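Local atomic coordinates of cell surface protein (Putative S-layer protein) (Clostridioides difficile R20291, PDB entry 5NJL), a protein that mediates cell adhesion in vitro and is probably a component of the bacterial surface layer on the cell wall. Residues 260-265 with 272-277. Numbering follows the deposited sequence.
Sequences FTIKYT and IELTVE
The carbonyl oxygen of I272 is gripped by two N-H donors: the backbone N of Y264 at 3.0 Å, tilted 25° from the carbonyl plane, and ND2 of N70, outside the two strands; the CA of K263 adds a C-H contact. At the middle pair, I262 and L274 exchange two backbone hydrogen bonds, the one from L274 N to I262 O being 2.8 Å long and almost straight. F260 with V276 and Y264 with I272 repeat this reciprocal pair of hydrogen bonds, while T261–T275 and K263–E273 are the non-hydrogen-bonded pairs between them. Both aromatic rings lean over the partner strand, because CG sits between the backbone N and carbonyl carbon (chi1 76° in F260, 69° in Y264). The Y264 ring thus lays one face on I272, whose CB stands 3.9 Å from the ring centroid, and turns an edge to L274 CB. F260 likewise takes V276 CG2 over a face, with its CE1 3.5 Å from V276 CB. I262 CD1 reaches diagonally to V276 CG2 at 3.9 Å, joining the apolar patch, which helix 281-291 covers, L284 on F260 and L291 on both F260 and I262. On the face carrying T261, K263, E273 and T275, the extended K263 chain runs alongside the E273 carboxylate: K263 CE lies 3.0 Å from E273 OE2, a close approach, but K263 NZ stays 4.0 Å from E273 OE2, too far for a salt bridge. Instead K263 NZ pairs with E72 and E273 OE1 with K212, which ties the hairpin to strands 72-79 and 204-212 of the neighbouring sheet. Strands 258-265 and 271-278 form an antiparallel beta hairpin, the central pair of a four-stranded mixed sheet with a helix packed against its apolar face.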
# COMPACT_ATOMS: atom_id res chain seq x y z
N PHE A 260 26.24 8.12 -5.94
CA PHE A 260 26.62 7.02 -6.83
C PHE A 260 27.26 5.89 -6.00
O PHE A 260 27.56 6.05 -4.81
CB PHE A 260 27.52 7.49 -7.98
CG PHE A 260 28.96 7.77 -7.59
CD1 PHE A 260 29.32 8.97 -6.97
CD2 PHE A 260 29.97 6.85 -7.88
CE1 PHE A 260 30.65 9.23 -6.62
CE2 PHE A 260 31.29 7.11 -7.54
CZ PHE A 260 31.63 8.30 -6.91
N THR A 261 27.40 4.72 -6.63
CA THR A 261 27.93 3.55 -5.94
C THR A 261 29.14 3.04 -6.70
O THR A 261 29.22 3.16 -7.92
CB THR A 261 26.89 2.41 -5.84
OG1 THR A 261 26.45 2.05 -7.15
CG2 THR A 261 25.71 2.84 -5.00
N ILE A 262 30.09 2.49 -5.94
CA ILE A 262 31.23 1.79 -6.52
C ILE A 262 31.19 0.41 -5.90
O ILE A 262 31.26 0.29 -4.67
CB ILE A 262 32.60 2.42 -6.17
CG1 ILE A 262 32.54 3.94 -6.23
CG2 ILE A 262 33.70 1.86 -7.08
CD1 ILE A 262 33.54 4.61 -5.31
N LYS A 263 31.03 -0.60 -6.73
CA LYS A 263 31.21 -1.98 -6.30
C LYS A 263 32.64 -2.34 -6.67
O LYS A 263 33.08 -2.04 -7.78
CB LYS A 263 30.23 -2.92 -7.00
CG LYS A 263 28.78 -2.66 -6.63
CD LYS A 263 27.80 -3.65 -7.28
CE LYS A 263 26.41 -3.52 -6.65
NZ LYS A 263 25.44 -4.61 -6.95
N TYR A 264 33.34 -2.98 -5.76
CA TYR A 264 34.68 -3.48 -6.05
C TYR A 264 35.06 -4.62 -5.11
O TYR A 264 34.43 -4.82 -4.06
CB TYR A 264 35.71 -2.34 -5.97
CG TYR A 264 35.97 -1.80 -4.59
CD1 TYR A 264 35.16 -0.81 -4.04
CD2 TYR A 264 37.06 -2.25 -3.82
CE1 TYR A 264 35.41 -0.30 -2.78
CE2 TYR A 264 37.31 -1.74 -2.56
CZ TYR A 264 36.48 -0.77 -2.04
OH TYR A 264 36.71 -0.24 -0.81
N THR A 265 36.11 -5.32 -5.49
CA THR A 265 36.70 -6.36 -4.66
C THR A 265 37.95 -5.77 -3.99
O THR A 265 38.84 -5.23 -4.68
CB THR A 265 37.01 -7.57 -5.52
OG1 THR A 265 35.79 -8.03 -6.09
CG2 THR A 265 37.62 -8.70 -4.71
N ILE A 272 32.77 -5.36 -1.85
CA ILE A 272 32.45 -4.10 -1.21
C ILE A 272 31.49 -3.33 -2.11
O ILE A 272 31.62 -3.37 -3.34
CB ILE A 272 33.71 -3.23 -1.02
CG1 ILE A 272 34.82 -3.99 -0.27
CG2 ILE A 272 33.37 -1.90 -0.35
CD1 ILE A 272 34.48 -4.48 1.11
N GLU A 273 30.53 -2.64 -1.50
CA GLU A 273 29.82 -1.59 -2.21
C GLU A 273 29.80 -0.33 -1.40
O GLU A 273 29.23 -0.26 -0.30
CB GLU A 273 28.39 -1.96 -2.59
CG GLU A 273 27.80 -0.88 -3.50
CD GLU A 273 26.30 -0.95 -3.61
OE1 GLU A 273 25.62 -0.65 -2.59
OE2 GLU A 273 25.82 -1.30 -4.70
N LEU A 274 30.38 0.69 -2.00
CA LEU A 274 30.59 1.95 -1.35
C LEU A 274 29.61 2.93 -1.99
O LEU A 274 29.64 3.13 -3.20
CB LEU A 274 32.03 2.38 -1.59
CG LEU A 274 32.57 3.56 -0.79
CD1 LEU A 274 32.22 3.45 0.69
CD2 LEU A 274 34.08 3.63 -1.00
N THR A 275 28.76 3.53 -1.16
CA THR A 275 27.88 4.60 -1.60
C THR A 275 28.59 5.94 -1.34
O THR A 275 29.05 6.20 -0.23
CB THR A 275 26.54 4.52 -0.87
OG1 THR A 275 25.94 3.24 -1.14
CG2 THR A 275 25.59 5.61 -1.33
N VAL A 276 28.72 6.75 -2.38
CA VAL A 276 29.32 8.08 -2.27
C VAL A 276 28.22 9.15 -2.46
O VAL A 276 27.72 9.33 -3.58
CB VAL A 276 30.43 8.28 -3.31
CG1 VAL A 276 31.11 9.64 -3.11
CG2 VAL A 276 31.44 7.13 -3.24
N GLU A 277 27.87 9.83 -1.37
CA GLU A 277 26.75 10.79 -1.37
C GLU A 277 27.14 12.19 -0.92
O GLU A 277 27.99 12.36 -0.04
CB GLU A 277 25.58 10.26 -0.54
CG GLU A 277 25.72 10.36 0.97
CD GLU A 277 24.59 9.65 1.71
OE1 GLU A 277 24.64 9.61 2.96
OE2 GLU A 277 23.66 9.13 1.05